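Local coordinates for protein probable ferredoxin-dependent nitrite reductase NirA (Mycobacterium tuberculosis, PDB 1ZJ8) that catalyses the six-electron reduction of sulfite to sulfide with electrons from ferredoxin, using siroheme and a [4Fe-4S] cluster, at residues Ile199-Ile202 and Val203-Ile207; Val241-Pro244 and Glu245-Pro248; Phe314-Val317 and Leu318-Tyr322. One frame throughout, in Å; residues are numbered along the deposited sequence.

Contact 1 of 3, residues Ile199-Ile202 and Val203-Ile207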
loop_
_atom_site.group_PDB
_atom_site.type_symbol
_atom_site.label_atom_id
_atom_site.label_comp_id
_atom_site.label_asym_id
_atom_site.label_seq_id
_atom_site.Cartn_x
_atom_site.Cartn_y
_atom_site.Cartn_z
ATOM N N ILE A 199 -15.601 -8.175 1.808
ATOM C CA ILE A 199 -14.272 -8.341 1.216
ATOM C C ILE A 199 -14.143 -9.751 0.777
ATOM O O ILE A 199 -13.611 -10.030 -0.290
ATOM C CB ILE A 199 -13.133 -8.056 2.235
ATOM C CG1 ILE A 199 -13.163 -6.571 2.622
ATOM C CG2 ILE A 199 -11.753 -8.513 1.669
ATOM C CD1 ILE A 199 -11.986 -6.089 3.447
ATOM N N GLU A 200 -14.624 -10.645 1.625
ATOM C CA GLU A 200 -14.521 -12.045 1.352
ATOM C C GLU A 200 -15.333 -12.426 0.149
ATOM O O GLU A 200 -14.833 -13.162 -0.686
ATOM C CB GLU A 200 -14.917 -12.826 2.590
ATOM C CG GLU A 200 -13.860 -12.693 3.684
ATOM C CD GLU A 200 -14.103 -13.638 4.846
ATOM O OE1 GLU A 200 -15.274 -14.037 5.079
ATOM O OE2 GLU A 200 -13.119 -13.978 5.534
ATOM N N GLU A 201 -16.549 -11.895 0.031
ATOM C CA GLU A 201 -17.387 -12.122 -1.167
ATOM C C GLU A 201 -16.763 -11.574 -2.460
ATOM O O GLU A 201 -16.774 -12.244 -3.498
ATOM C CB GLU A 201 -18.778 -11.512 -0.984
ATOM C CG GLU A 201 -19.764 -12.389 -0.252
ATOM C CD GLU A 201 -19.878 -13.739 -0.901
ATOM O OE1 GLU A 201 -19.904 -13.785 -2.150
ATOM O OE2 GLU A 201 -19.914 -14.758 -0.167
ATOM N N ILE A 202 -16.215 -10.364 -2.398
ATOM C CA ILE A 202 -15.593 -9.770 -3.573
ATOM C C ILE A 202 -14.478 -10.671 -4.103
ATOM O O ILE A 202 -14.347 -10.864 -5.311
ATOM C CB ILE A 202 -15.060 -8.342 -3.277
ATOM C CG1 ILE A 202 -16.219 -7.340 -3.291
ATOM C CG2 ILE A 202 -13.926 -7.941 -4.278
ATOM C CD1 ILE A 202 -15.895 -6.036 -2.637
ATOM N N VAL A 203 -13.683 -11.219 -3.198
ATOM C CA VAL A 203 -12.610 -12.099 -3.604
ATOM C C VAL A 203 -13.191 -13.347 -4.270
ATOM O O VAL A 203 -12.717 -13.758 -5.333
ATOM C CB VAL A 203 -11.687 -12.435 -2.413
ATOM C CG1 VAL A 203 -10.807 -13.639 -2.716
ATOM C CG2 VAL A 203 -10.830 -11.211 -2.048
ATOM N N ARG A 204 -14.234 -13.921 -3.666
ATOM C CA ARG A 204 -14.812 -15.179 -4.147
ATOM C C ARG A 204 -15.554 -15.033 -5.476
ATOM O O ARG A 204 -15.424 -15.872 -6.365
ATOM C CB ARG A 204 -15.762 -15.730 -3.109
ATOM C CG ARG A 204 -16.195 -17.143 -3.392
ATOM C CD ARG A 204 -17.156 -17.644 -2.339
ATOM N NE ARG A 204 -18.421 -16.906 -2.381
ATOM C CZ ARG A 204 -19.412 -17.103 -3.261
ATOM N NH1 ARG A 204 -19.328 -18.024 -4.225
ATOM N NH2 ARG A 204 -20.511 -16.361 -3.172
ATOM N N ARG A 205 -16.324 -13.965 -5.614
ATOM C CA ARG A 205 -17.087 -13.754 -6.839
ATOM C C ARG A 205 -16.195 -13.304 -7.996
ATOM O O ARG A 205 -16.256 -13.895 -9.061
ATOM C CB ARG A 205 -18.249 -12.757 -6.638
ATOM C CG ARG A 205 -19.103 -13.039 -5.382
ATOM C CD ARG A 205 -20.597 -13.213 -5.663
ATOM N NE ARG A 205 -21.290 -11.927 -5.784
ATOM C CZ ARG A 205 -21.861 -11.254 -4.783
ATOM N NH1 ARG A 205 -21.837 -11.713 -3.531
ATOM N NH2 ARG A 205 -22.463 -10.099 -5.042
ATOM N N TYR A 206 -15.353 -12.295 -7.784
ATOM C CA TYR A 206 -14.747 -11.539 -8.899
ATOM C C TYR A 206 -13.257 -11.805 -9.158
ATOM O O TYR A 206 -12.815 -11.843 -10.315
ATOM C CB TYR A 206 -15.014 -10.027 -8.700
ATOM C CG TYR A 206 -16.477 -9.752 -8.375
ATOM C CD1 TYR A 206 -17.478 -9.994 -9.322
ATOM C CD2 TYR A 206 -16.866 -9.315 -7.101
ATOM C CE1 TYR A 206 -18.828 -9.787 -9.021
ATOM C CE2 TYR A 206 -18.223 -9.088 -6.787
ATOM C CZ TYR A 206 -19.191 -9.331 -7.756
ATOM O OH TYR A 206 -20.518 -9.117 -7.469
ATOM N N ILE A 207 -12.490 -12.008 -8.095
ATOM C CA ILE A 207 -11.045 -12.174 -8.212
ATOM C C ILE A 207 -10.716 -13.491 -8.869
ATOM O O ILE A 207 -11.199 -14.527 -8.453
ATOM C CB ILE A 207 -10.338 -12.053 -6.817
ATOM C CG1 ILE A 207 -10.468 -10.609 -6.300
ATOM C CG2 ILE A 207 -8.846 -12.485 -6.865
ATOM C CD1 ILE A 207 -10.100 -9.537 -7.317
#

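Contact 2 of 3, residues Val241-Pro244 and Glu245-Pro248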
loop_
_atom_site.group_PDB
_atom_site.type_symbol
_atom_site.label_atom_id
_atom_site.label_comp_id
_atom_site.label_asym_id
_atom_site.label_seq_id
_atom_site.Cartn_x
_atom_site.Cartn_y
_atom_site.Cartn_z
ATOM N N VAL A 241 -20.405 4.002 8.284
ATOM C CA VAL A 241 -21.156 5.111 8.902
ATOM C C VAL A 241 -22.583 4.726 9.280
ATOM O O VAL A 241 -23.227 3.918 8.600
ATOM C CB VAL A 241 -21.243 6.376 8.011
ATOM C CG1 VAL A 241 -22.201 6.164 6.821
ATOM C CG2 VAL A 241 -21.658 7.595 8.864
ATOM N N ASN A 242 -23.078 5.346 10.344
ATOM C CA ASN A 242 -24.464 5.174 10.770
ATOM C C ASN A 242 -25.406 6.086 10.011
ATOM O O ASN A 242 -25.382 7.301 10.218
ATOM C CB ASN A 242 -24.574 5.486 12.255
ATOM C CG ASN A 242 -23.509 4.799 13.049
ATOM O OD1 ASN A 242 -23.493 3.567 13.129
ATOM N ND2 ASN A 242 -22.572 5.580 13.606
ATOM N N HIS A 243 -26.216 5.518 9.118
ATOM C CA HIS A 243 -27.262 6.307 8.476
ATOM C C HIS A 243 -28.304 6.517 9.577
ATOM O O HIS A 243 -28.653 5.552 10.265
ATOM C CB HIS A 243 -27.875 5.618 7.244
ATOM C CG HIS A 243 -28.767 6.521 6.445
ATOM N ND1 HIS A 243 -28.301 7.301 5.408
ATOM C CD2 HIS A 243 -30.082 6.813 6.564
ATOM C CE1 HIS A 243 -29.292 8.015 4.912
ATOM N NE2 HIS A 243 -30.382 7.740 5.601
ATOM N N PRO A 244 -28.771 7.777 9.776
ATOM C CA PRO A 244 -29.706 8.040 10.871
ATOM C C PRO A 244 -30.990 7.253 10.748
ATOM O O PRO A 244 -31.564 6.872 11.763
ATOM C CB PRO A 244 -29.975 9.545 10.777
ATOM C CG PRO A 244 -29.599 9.921 9.407
ATOM C CD PRO A 244 -28.474 9.006 9.016
ATOM N N GLU A 245 -31.442 7.022 9.519
ATOM C CA GLU A 245 -32.610 6.179 9.295
ATOM C C GLU A 245 -32.277 4.693 9.186
ATOM O O GLU A 245 -32.961 3.868 9.788
ATOM C CB GLU A 245 -33.404 6.641 8.065
ATOM C CG GLU A 245 -34.909 6.480 8.276
ATOM C CD GLU A 245 -35.672 6.262 6.991
ATOM O OE1 GLU A 245 -35.476 7.060 6.040
ATOM O OE2 GLU A 245 -36.469 5.284 6.941
ATOM N N HIS A 246 -31.231 4.356 8.434
ATOM C CA HIS A 246 -31.024 2.983 7.984
ATOM C C HIS A 246 -29.981 2.230 8.806
ATOM O O HIS A 246 -29.784 1.047 8.600
ATOM C CB HIS A 246 -30.648 2.957 6.497
ATOM C CG HIS A 246 -31.714 3.489 5.584
ATOM N ND1 HIS A 246 -33.046 3.149 5.710
ATOM C CD2 HIS A 246 -31.635 4.306 4.503
ATOM C CE1 HIS A 246 -33.742 3.743 4.755
ATOM N NE2 HIS A 246 -32.910 4.448 4.007
ATOM N N GLY A 247 -29.312 2.897 9.735
ATOM C CA GLY A 247 -28.362 2.217 10.618
ATOM C C GLY A 247 -26.979 2.004 10.000
ATOM O O GLY A 247 -26.612 2.693 9.027
ATOM N N PRO A 248 -26.195 1.040 10.548
ATOM C CA PRO A 248 -24.802 0.923 10.118
ATOM C C PRO A 248 -24.660 0.460 8.680
ATOM O O PRO A 248 -25.380 -0.421 8.241
ATOM C CB PRO A 248 -24.202 -0.105 11.101
ATOM C CG PRO A 248 -25.194 -0.205 12.235
ATOM C CD PRO A 248 -26.520 0.034 11.578
#

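Contact 3 of 3, residues Phe314-Val317 and Leu318-Tyr322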
loop_
_atom_site.group_PDB
_atom_site.type_symbol
_atom_site.label_atom_id
_atom_site.label_comp_id
_atom_site.label_asym_id
_atom_site.label_seq_id
_atom_site.Cartn_x
_atom_site.Cartn_y
_atom_site.Cartn_z
ATOM N N PHE A 314 -20.853 10.698 -12.820
ATOM C CA PHE A 314 -20.419 9.320 -12.557
ATOM C C PHE A 314 -21.508 8.516 -11.833
ATOM O O PHE A 314 -21.810 7.391 -12.208
ATOM C CB PHE A 314 -19.115 9.315 -11.742
ATOM C CG PHE A 314 -18.731 7.958 -11.224
ATOM C CD1 PHE A 314 -18.088 7.038 -12.058
ATOM C CD2 PHE A 314 -19.020 7.595 -9.895
ATOM C CE1 PHE A 314 -17.740 5.774 -11.579
ATOM C CE2 PHE A 314 -18.688 6.349 -9.414
ATOM C CZ PHE A 314 -18.047 5.426 -10.256
ATOM N N ARG A 315 -22.081 9.106 -10.788
ATOM C CA ARG A 315 -23.174 8.497 -10.033
ATOM C C ARG A 315 -24.320 8.114 -10.953
ATOM O O ARG A 315 -24.868 7.020 -10.853
ATOM C CB ARG A 315 -23.692 9.467 -8.956
ATOM C CG ARG A 315 -24.887 8.930 -8.149
ATOM C CD ARG A 315 -25.115 9.664 -6.813
ATOM N NE ARG A 315 -25.935 8.863 -5.897
ATOM C CZ ARG A 315 -26.478 9.307 -4.761
ATOM N NH1 ARG A 315 -26.290 10.555 -4.352
ATOM N NH2 ARG A 315 -27.219 8.488 -4.024
ATOM N N GLU A 316 -24.681 9.044 -11.831
ATOM C CA GLU A 316 -25.697 8.840 -12.851
ATOM C C GLU A 316 -25.426 7.588 -13.686
ATOM O O GLU A 316 -26.305 6.740 -13.846
ATOM C CB GLU A 316 -25.699 10.062 -13.775
ATOM C CG GLU A 316 -26.743 10.039 -14.868
ATOM C CD GLU A 316 -28.122 10.451 -14.359
ATOM O OE1 GLU A 316 -28.739 11.358 -14.987
ATOM O OE2 GLU A 316 -28.578 9.880 -13.327
ATOM N N VAL A 317 -24.213 7.491 -14.222
ATOM C CA VAL A 317 -23.826 6.378 -15.102
ATOM C C VAL A 317 -23.792 5.054 -14.362
ATOM O O VAL A 317 -24.079 3.995 -14.941
ATOM C CB VAL A 317 -22.407 6.585 -15.733
ATOM C CG1 VAL A 317 -21.872 5.287 -16.372
ATOM C CG2 VAL A 317 -22.405 7.758 -16.741
ATOM N N LEU A 318 -23.401 5.116 -13.093
ATOM C CA LEU A 318 -23.337 3.926 -12.257
ATOM C C LEU A 318 -24.755 3.408 -12.062
ATOM O O LEU A 318 -25.035 2.247 -12.367
ATOM C CB LEU A 318 -22.646 4.246 -10.914
ATOM C CG LEU A 318 -22.455 3.126 -9.871
ATOM C CD1 LEU A 318 -21.354 2.117 -10.270
ATOM C CD2 LEU A 318 -22.175 3.733 -8.518
ATOM N N GLU A 319 -25.646 4.286 -11.602
ATOM C CA GLU A 319 -27.036 3.912 -11.288
ATOM C C GLU A 319 -27.882 3.506 -12.494
ATOM O O GLU A 319 -28.691 2.591 -12.379
ATOM C CB GLU A 319 -27.748 5.053 -10.574
ATOM C CG GLU A 319 -27.224 5.316 -9.206
ATOM C CD GLU A 319 -27.696 6.633 -8.668
ATOM O OE1 GLU A 319 -28.267 7.415 -9.455
ATOM O OE2 GLU A 319 -27.489 6.890 -7.461
ATOM N N THR A 320 -27.714 4.180 -13.629
ATOM C CA THR A 320 -28.605 3.949 -14.762
ATOM C C THR A 320 -28.103 2.895 -15.743
ATOM O O THR A 320 -28.899 2.146 -16.295
ATOM C CB THR A 320 -28.914 5.240 -15.528
ATOM O OG1 THR A 320 -27.694 5.793 -16.056
ATOM C CG2 THR A 320 -29.624 6.240 -14.606
ATOM N N GLU A 321 -26.801 2.818 -15.960
ATOM C CA GLU A 321 -26.285 1.850 -16.915
ATOM C C GLU A 321 -25.929 0.519 -16.278
ATOM O O GLU A 321 -26.073 -0.509 -16.921
ATOM C CB GLU A 321 -25.083 2.431 -17.664
ATOM C CG GLU A 321 -25.367 3.810 -18.267
ATOM C CD GLU A 321 -24.281 4.276 -19.211
ATOM O OE1 GLU A 321 -23.564 3.407 -19.763
ATOM O OE2 GLU A 321 -24.155 5.509 -19.399
ATOM N N TYR A 322 -25.473 0.520 -15.026
ATOM C CA TYR A 322 -24.960 -0.725 -14.396
ATOM C C TYR A 322 -25.846 -1.294 -13.254
ATOM O O TYR A 322 -26.170 -2.478 -13.278
ATOM C CB TYR A 322 -23.486 -0.539 -13.976
ATOM C CG TYR A 322 -22.580 -0.401 -15.176
ATOM C CD1 TYR A 322 -22.376 0.841 -15.774
ATOM C CD2 TYR A 322 -21.966 -1.520 -15.747
ATOM C CE1 TYR A 322 -21.562 0.971 -16.890
ATOM C CE2 TYR A 322 -21.149 -1.402 -16.877
ATOM C CZ TYR A 322 -20.954 -0.155 -17.439
ATOM O OH TYR A 322 -20.151 -0.012 -18.543
#

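Contact 1 of 3, residues Ile199-Ile202 and Val203-Ile207
Glu201 gathers two arginines from the next turn of its helix: Arg204, three residues on, and Arg205, four residues on. Its OE1 takes a hydrogen bond from Arg204 NH2 at 2.8 Å, using the syn lone pair, on the side of the other oxygen. Arg205 NH1 reaches the same OE1 at 3.2 Å, but from above the carboxylate plane, so one oxygen serves two donors arriving from different directions. The Glu201 and Arg204 side chains run alongside each other with their flat groups turned 68° apart; a weak 3.4 Å bond from Arg204 NE to Glu201 OE2 adds to this salt bridge. Arg205 is folded back, the bends at chi2 and chi3 bringing its NH1 to the glutamate. Two positive groups around one carboxylate would probably favour its ionised form. Arg204 stands on the exposed side of the helix, whereas Glu201 and Arg205 border Pro278 of helix 277-291, a margin where long chains can pack and still pair their charges. Behind them the backbone follows the alpha-helical pattern, Arg205 N bonding to Glu201 O at 2.8 Å.

The inner side is apolar. Tyr206 CD2 lies 4.3 Å from Ile202 CG2, while Arg205 CB sits over a face of the tyrosine ring, 3.5 Å above its plane. Ile202 and Tyr206 continue onto Trp281 of helix 277-291, and Ile199 and Ile202 lean on Ile223 of strand 219-224, where branched aliphatic chains fill the helix-sheet interface. This is the packing of a beta-alpha-beta crossover, helix 196-206 connecting parallel strands 176-181 and 219-224.

Contact 2 of 3, residues Val241-Pro244 and Glu245-Pro248
His243 and Gly247 are joined by two backbone hydrogen bonds, Gly247 N to His243 O at 2.8 Å and His243 N to Gly247 O at 2.9 Å, which close a beta hairpin. They form its last hydrogen-bonded antiparallel pair, and Pro244, Glu245 and His246 carry the chain round the end. His246 and Gly247 together face His243, as in a classic beta bulge. The N-H of His243 approaches Gly247 O from above its carbonyl plane, while Gly247 N is only tilted from that of His243. Glycine suits its place because its phi of 82° and psi of -160° would jam a beta carbon against the carbonyl oxygen of His246. Next along the ladder, Asn242 and Pro248 are a non-hydrogen-bonded pair. Proline fits there, having no N-H to offer, and its ring CG lies 4.2 Å from Asn242 OD1.

The packing gathers round the two histidine rings, which project together from the same side of the hairpin. Their planes are 21° apart, but the centroids are 4.8 Å from each other and slid so far that the overlap is slight. The first torsion of His243 sets CG opposite the backbone N and swings the ring over the turn. The hairpin is packed against other parts of the same chain on both faces, with Trp271 of strand 266-272 meeting both histidine rings and Val192 touching Asn242 and Pro248. Pro244 CD lies 3.5 Å above one face of the His243 ring, near its rim, and Glu245 CB meets the edge of that ring, 3.6 Å from His243 CD2.

Contact 3 of 3, residues Phe314-Val317 and Leu318-Tyr322
From Phe314 to Tyr322 the backbone runs as a helix, with Leu318 N bonded to Phe314 O and Glu319 N to Arg315 O, both at 2.9 Å, and with a wider, pi-type turn at 318-322. Between side chains one turn apart, Arg315 NE bonds to Glu319 OE2 at 3.0 Å in a salt bridge. The nitrogen meets the oxygen from above the carboxylate plane, and the two flat groups stand 61° apart, so this is a single-point contact rather than a paired, coplanar one. Arg315 is stretched from CG to NE, which carries its guanidinium past the glutamate to a second salt bridge with Asp329. Glu319 OE2 also takes the N-H of Leu327, and the shared acid thereby ties the helix to the chain that follows it.

Thr320 turns its hydroxyl back on the helix: with chi1 at 61°, OG1 lies between its own N and carbonyl carbon and donates to Glu316 O at 2.8 Å. That carbonyl also receives Thr320 N at 2.9 Å, so two donors from one residue grip it, and the hydroxyl of this threonine on the exposed side, beside Glu316, is satisfied within the helix.

Val317 O meets the Tyr322 ring at its edge, 3.7 Å from CD1, and Val317 CG1 lies 4.4 Å from Tyr322 CE1. Polar links to the end of helix 277-291 come from the Tyr322 hydroxyl, bonded to Asp290, and from Glu321, bonded to Tyr291. Phe314 and Leu318 present apolar groups to that same helix, while Phe314 and Val317 pack on Trp309 of helix 302-309. Helix-helix packing of this kind, with an i to i+4 Arg-Glu salt bridge along its flank, holds helix 311-323 in place.

Along the chain the three contacts come in series, none within or across another, and all lie in the same nitrite and sulphite reductase 4Fe-4S domain. Contact 1 lies along the C-terminal part of the helix that links the first two strands of the six-stranded mixed sheet. Contact 2 closes the short hairpin loop joining strands 236-243 and 249-254 of the same sheet. Contact 3 lies on helix 311-323, shortly before edge strand 328-329. Helix 277-291 relates contacts 1 and 3, since side chains of both pack on it; their nearest atoms are about 10 Å apart. Contact 2 comes within about 9 Å of contact 3, nearest atoms again, without touching it.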